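Local coordinates for protein copper-containing nitrite reductase (Hyphomicrobium denitrificans 1NES1, PDB 6TFO) that probably reduces nitrite to nitric oxide, using copper centres that pass on electrons from a cytochrome c, at residues 219-231 / 251-265. Sequence-based numbering, arbitrary orientation.
With CU (copper (II) ion), chain J; CU (copper (II) ion), chain K.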
loop_
_atom_site.group_PDB
_atom_site.type_symbol
_atom_site.label_atom_id
_atom_site.label_comp_id
_atom_site.label_asym_id
_atom_site.label_seq_id
_atom_site.Cartn_x
_atom_site.Cartn_y
_atom_site.Cartn_z
ATOM N N LEU C 219 24.523 5.532 -30.569
ATOM C CA LEU C 219 25.089 5.117 -29.269
ATOM C C LEU C 219 25.481 3.642 -29.363
ATOM O O LEU C 219 26.467 3.257 -28.763
ATOM C CB LEU C 219 24.053 5.340 -28.162
ATOM C CG LEU C 219 23.548 6.778 -27.986
ATOM C CD1 LEU C 219 22.519 6.861 -26.869
ATOM C CD2 LEU C 219 24.680 7.749 -27.696
ATOM N N MET C 220 24.725 2.836 -30.100
ATOM C CA MET C 220 24.879 1.360 -30.046
ATOM C C MET C 220 25.648 0.844 -31.266
ATOM O O MET C 220 25.549 1.434 -32.360
ATOM C CB MET C 220 23.517 0.665 -29.978
ATOM C CG MET C 220 22.606 1.237 -28.926
ATOM S SD MET C 220 23.413 1.345 -27.330
ATOM C CE MET C 220 22.052 2.047 -26.391
ATOM N N ILE C 221 26.390 -0.238 -31.051
ATOM C CA ILE C 221 26.833 -1.182 -32.115
ATOM C C ILE C 221 25.568 -1.675 -32.842
ATOM O O ILE C 221 24.534 -1.864 -32.189
ATOM C CB ILE C 221 27.678 -2.321 -31.489
ATOM C CG1 ILE C 221 28.978 -1.811 -30.849
ATOM C CG2 ILE C 221 27.953 -3.418 -32.509
ATOM C CD1 ILE C 221 29.679 -2.820 -29.954
ATOM N N HIS C 222 25.615 -1.813 -34.163
ATOM C CA HIS C 222 24.542 -2.458 -34.969
ATOM C C HIS C 222 25.134 -3.528 -35.892
ATOM O O HIS C 222 26.365 -3.533 -36.124
ATOM C CB HIS C 222 23.747 -1.408 -35.747
ATOM C CG HIS C 222 22.996 -0.510 -34.835
ATOM N ND1 HIS C 222 21.901 -0.943 -34.146
ATOM C CD2 HIS C 222 23.219 0.763 -34.454
ATOM C CE1 HIS C 222 21.457 0.035 -33.392
ATOM N NE2 HIS C 222 22.246 1.100 -33.572
ATOM N N SER C 223 24.267 -4.395 -36.407
ATOM C CA SER C 223 24.642 -5.589 -37.193
ATOM C C SER C 223 23.475 -5.979 -38.109
ATOM O O SER C 223 22.461 -5.255 -38.132
ATOM C CB SER C 223 25.027 -6.708 -36.261
ATOM O OG SER C 223 23.913 -7.090 -35.463
ATOM N N VAL C 224 23.620 -7.077 -38.850
ATOM C CA VAL C 224 22.487 -7.657 -39.619
ATOM C C VAL C 224 22.676 -9.166 -39.733
ATOM O O VAL C 224 23.806 -9.619 -39.979
ATOM C CB VAL C 224 22.329 -6.980 -40.984
ATOM C CG1 VAL C 224 23.569 -7.133 -41.835
ATOM C CG2 VAL C 224 21.104 -7.490 -41.712
ATOM N N ASP C 225 21.588 -9.885 -39.470
ATOM C CA ASP C 225 21.374 -11.327 -39.717
ATOM C C ASP C 225 20.306 -11.368 -40.805
ATOM O O ASP C 225 19.237 -10.766 -40.581
ATOM C CB ASP C 225 20.973 -12.021 -38.409
ATOM C CG ASP C 225 20.353 -13.405 -38.516
ATOM O OD1 ASP C 225 20.314 -13.934 -39.630
ATOM O OD2 ASP C 225 19.904 -13.940 -37.461
ATOM N N PHE C 226 20.636 -11.942 -41.969
ATOM C CA PHE C 226 19.676 -12.277 -43.057
ATOM C C PHE C 226 19.291 -13.757 -42.953
ATOM O O PHE C 226 20.201 -14.626 -42.964
ATOM C CB PHE C 226 20.289 -12.065 -44.438
ATOM C CG PHE C 226 20.853 -10.697 -44.683
ATOM C CD1 PHE C 226 20.043 -9.680 -45.149
ATOM C CD2 PHE C 226 22.196 -10.450 -44.480
ATOM C CE1 PHE C 226 20.566 -8.434 -45.425
ATOM C CE2 PHE C 226 22.715 -9.192 -44.728
ATOM C CZ PHE C 226 21.900 -8.189 -45.201
ATOM N N HIS C 227 17.991 -14.046 -42.885
ATOM C CA HIS C 227 17.478 -15.436 -42.796
ATOM C C HIS C 227 17.785 -16.175 -44.102
ATOM O O HIS C 227 17.706 -17.422 -44.080
ATOM C CB HIS C 227 16.001 -15.427 -42.390
ATOM C CG HIS C 227 15.804 -15.095 -40.951
ATOM N ND1 HIS C 227 14.603 -15.303 -40.315
ATOM C CD2 HIS C 227 16.660 -14.603 -40.021
ATOM C CE1 HIS C 227 14.715 -14.925 -39.060
ATOM N NE2 HIS C 227 15.968 -14.493 -38.853
ATOM N N GLY C 228 18.137 -15.435 -45.165
ATOM C CA GLY C 228 18.477 -15.977 -46.501
ATOM C C GLY C 228 19.974 -16.124 -46.739
ATOM O O GLY C 228 20.345 -16.350 -47.891
ATOM N N ALA C 229 20.817 -15.962 -45.713
ATOM C CA ALA C 229 22.288 -16.144 -45.791
ATOM C C ALA C 229 22.693 -17.371 -44.975
ATOM O O ALA C 229 22.070 -17.637 -43.915
ATOM C CB ALA C 229 23.014 -14.916 -45.301
ATOM N N THR C 230 23.715 -18.088 -45.453
ATOM C CA THR C 230 24.207 -19.357 -44.854
ATOM C C THR C 230 25.603 -19.131 -44.267
ATOM O O THR C 230 26.503 -18.801 -45.040
ATOM C CB THR C 230 24.171 -20.483 -45.893
ATOM O OG1 THR C 230 22.855 -20.467 -46.463
ATOM C CG2 THR C 230 24.513 -21.841 -45.306
ATOM N N GLY C 231 25.754 -19.288 -42.950
ATOM C CA GLY C 231 27.020 -19.070 -42.224
ATOM C C GLY C 231 26.834 -18.245 -40.950
ATOM O O GLY C 231 25.747 -17.734 -40.696
ATOM N N PHE C 251 28.124 -12.725 -49.273
ATOM C CA PHE C 251 27.451 -14.039 -49.079
ATOM C C PHE C 251 26.665 -14.397 -50.349
ATOM O O PHE C 251 26.207 -13.479 -51.070
ATOM C CB PHE C 251 26.599 -14.005 -47.801
ATOM C CG PHE C 251 25.338 -13.183 -47.901
ATOM C CD1 PHE C 251 25.364 -11.807 -47.732
ATOM C CD2 PHE C 251 24.123 -13.780 -48.193
ATOM C CE1 PHE C 251 24.206 -11.049 -47.830
ATOM C CE2 PHE C 251 22.968 -13.024 -48.306
ATOM C CZ PHE C 251 23.006 -11.658 -48.107
ATOM N N LYS C 252 26.545 -15.696 -50.631
ATOM C CA LYS C 252 25.802 -16.226 -51.807
ATOM C C LYS C 252 24.358 -16.478 -51.374
ATOM O O LYS C 252 24.167 -17.105 -50.335
ATOM C CB LYS C 252 26.470 -17.485 -52.382
ATOM C CG LYS C 252 27.135 -17.312 -53.747
ATOM C CD LYS C 252 28.535 -17.913 -53.854
ATOM C CE LYS C 252 28.572 -19.429 -53.803
ATOM N NZ LYS C 252 28.681 -20.036 -55.157
ATOM N N ALA C 253 23.403 -15.951 -52.137
ATOM C CA ALA C 253 21.961 -16.235 -51.998
ATOM C C ALA C 253 21.686 -17.645 -52.546
ATOM O O ALA C 253 21.345 -17.765 -53.722
ATOM C CB ALA C 253 21.156 -15.165 -52.703
ATOM N N LEU C 254 21.854 -18.670 -51.708
ATOM C CA LEU C 254 21.787 -20.098 -52.108
ATOM C C LEU C 254 20.339 -20.564 -52.242
ATOM O O LEU C 254 20.130 -21.581 -52.905
ATOM C CB LEU C 254 22.490 -20.966 -51.061
ATOM C CG LEU C 254 23.988 -20.731 -50.899
ATOM C CD1 LEU C 254 24.568 -21.623 -49.808
ATOM C CD2 LEU C 254 24.726 -20.945 -52.218
ATOM N N VAL C 255 19.382 -19.916 -51.586
ATOM C CA VAL C 255 18.010 -20.493 -51.467
ATOM C C VAL C 255 16.981 -19.426 -51.780
ATOM O O VAL C 255 17.037 -18.340 -51.226
ATOM C CB VAL C 255 17.763 -21.081 -50.075
ATOM C CG1 VAL C 255 16.394 -21.736 -50.010
ATOM C CG2 VAL C 255 18.876 -22.047 -49.677
ATOM N N PRO C 256 16.029 -19.694 -52.697
ATOM C CA PRO C 256 14.934 -18.770 -52.944
ATOM C C PRO C 256 13.962 -18.820 -51.761
ATOM O O PRO C 256 13.815 -19.870 -51.136
ATOM C CB PRO C 256 14.241 -19.290 -54.214
ATOM C CG PRO C 256 15.112 -20.420 -54.713
ATOM C CD PRO C 256 15.926 -20.900 -53.532
ATOM N N GLY C 257 13.315 -17.688 -51.516
ATOM C CA GLY C 257 12.499 -17.444 -50.317
ATOM C C GLY C 257 12.297 -15.965 -50.054
ATOM O O GLY C 257 12.988 -15.134 -50.682
ATOM N N ILE C 258 11.334 -15.664 -49.186
ATOM C CA ILE C 258 11.054 -14.298 -48.663
ATOM C C ILE C 258 11.531 -14.296 -47.200
ATOM O O ILE C 258 10.955 -14.989 -46.353
ATOM C CB ILE C 258 9.579 -13.905 -48.902
ATOM C CG1 ILE C 258 9.292 -12.494 -48.388
ATOM C CG2 ILE C 258 8.599 -14.937 -48.349
ATOM C CD1 ILE C 258 10.090 -11.427 -49.080
ATOM N N PHE C 259 12.654 -13.635 -46.950
ATOM C CA PHE C 259 13.436 -13.776 -45.697
ATOM C C PHE C 259 13.333 -12.484 -44.881
ATOM O O PHE C 259 13.514 -11.392 -45.459
ATOM C CB PHE C 259 14.887 -14.121 -46.038
ATOM C CG PHE C 259 15.035 -15.453 -46.723
ATOM C CD1 PHE C 259 14.896 -16.634 -46.009
ATOM C CD2 PHE C 259 15.289 -15.527 -48.083
ATOM C CE1 PHE C 259 15.026 -17.862 -46.636
ATOM C CE2 PHE C 259 15.416 -16.755 -48.712
ATOM C CZ PHE C 259 15.277 -17.921 -47.990
ATOM N N VAL C 260 13.040 -12.575 -43.583
ATOM C CA VAL C 260 13.212 -11.378 -42.712
ATOM C C VAL C 260 14.713 -11.282 -42.434
ATOM O O VAL C 260 15.367 -12.343 -42.318
ATOM C CB VAL C 260 12.333 -11.328 -41.443
ATOM C CG1 VAL C 260 11.323 -12.462 -41.332
ATOM C CG2 VAL C 260 13.149 -11.157 -40.168
ATOM N N TYR C 261 15.246 -10.068 -42.518
ATOM C CA TYR C 261 16.564 -9.701 -41.945
ATOM C C TYR C 261 16.294 -8.752 -40.766
ATOM O O TYR C 261 15.208 -8.086 -40.735
ATOM C CB TYR C 261 17.489 -9.112 -43.011
ATOM C CG TYR C 261 17.141 -7.728 -43.506
ATOM C CD1 TYR C 261 16.271 -7.543 -44.568
ATOM C CD2 TYR C 261 17.707 -6.595 -42.929
ATOM C CE1 TYR C 261 15.961 -6.275 -45.034
ATOM C CE2 TYR C 261 17.407 -5.320 -43.391
ATOM C CZ TYR C 261 16.537 -5.160 -44.457
ATOM O OH TYR C 261 16.220 -3.915 -44.936
ATOM N N HIS C 262 17.204 -8.748 -39.792
ATOM C CA HIS C 262 17.105 -7.946 -38.538
ATOM C C HIS C 262 18.512 -7.696 -37.998
ATOM O O HIS C 262 19.424 -8.488 -38.310
ATOM C CB HIS C 262 16.190 -8.615 -37.496
ATOM C CG HIS C 262 16.573 -10.003 -37.089
ATOM N ND1 HIS C 262 17.636 -10.267 -36.233
ATOM C CD2 HIS C 262 16.021 -11.206 -37.391
ATOM C CE1 HIS C 262 17.746 -11.571 -36.046
ATOM N NE2 HIS C 262 16.758 -12.177 -36.760
ATOM N N CYS C 263 18.664 -6.651 -37.195
ATOM C CA CYS C 263 19.874 -6.439 -36.362
ATOM C C CYS C 263 20.063 -7.649 -35.429
ATOM O O CYS C 263 19.061 -8.250 -35.016
ATOM C CB CYS C 263 19.757 -5.138 -35.581
ATOM S SG CYS C 263 21.257 -4.727 -34.659
ATOM N N ALA C 264 21.310 -8.033 -35.160
ATOM C CA ALA C 264 21.662 -9.167 -34.276
ATOM C C ALA C 264 22.788 -8.738 -33.335
ATOM O O ALA C 264 23.714 -9.530 -33.154
ATOM C CB ALA C 264 22.050 -10.362 -35.092
ATOM N N THR C 265 22.704 -7.505 -32.818
ATOM C CA THR C 265 23.529 -6.953 -31.704
ATOM C C THR C 265 22.713 -7.051 -30.413
ATOM O O THR C 265 21.560 -6.617 -30.365
ATOM C CB THR C 265 24.005 -5.524 -32.029
ATOM O OG1 THR C 265 24.771 -5.579 -33.233
ATOM C CG2 THR C 265 24.838 -4.909 -30.921
HETATM CU CU CU J . 20.932 -2.725 -33.980
HETATM CU CU CU K . 16.564 -14.137 -36.937
HETATM O O HOH W 1 17.994 -15.113 -35.790
HETATM O O HOH W 2 19.305 -17.588 -50.203
HETATM O O HOH W 3 22.212 -18.599 -48.400
#
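A short antiparallel pairing at the edge of a cupredoxin sheet brings D225 and F226 against Y261 and H262 and carries two copper sites. In the hydrogen-bonded pair, D225 N meets H262 O at 2.8 Å in a straight bond, and H262 N returns one to D225 O. At one end H222 ND1 and C263 SG bind a type 1 copper, which H271 and M276 complete; H222 NE2 is hydrogen-bonded to E175. S223 OG accepts the A264 N-H at 2.8 Å and donates to T265 OG1, tying the two segments together. H262 and C263 are the His-Cys bridge of copper nitrite reductases, linking this type 1 copper to the catalytic type 2 copper. The latter is held by H227 NE2 and H262 NE2, both at 2.0 Å, by a water that donates to D225 OD2, and by H419 of a second subunit. The H227 and H262 rings meet rim to rim at 88°. H262 CG lies between backbone N and carbonyl carbon (chi1 57°), from where ND1 donates to C263 O, 2.8 Å away, from above the carbonyl plane, fixing the ring's rotation. The F226 ring has V224 CG2 over one face and F251 CZ over the other, both toward the rim; the F226 and F251 planes, 23° apart, are slid so they barely overlap. F226 CD1 touches Y261 CB at 3.4 Å. An alanine replacing F226 would probably leave F251 and Y261 without their shared neighbour, opening a gap on the sheet face shared with Y261. G228 CA makes a CH-pi contact over the F259 ring, 3.5 Å from its centroid.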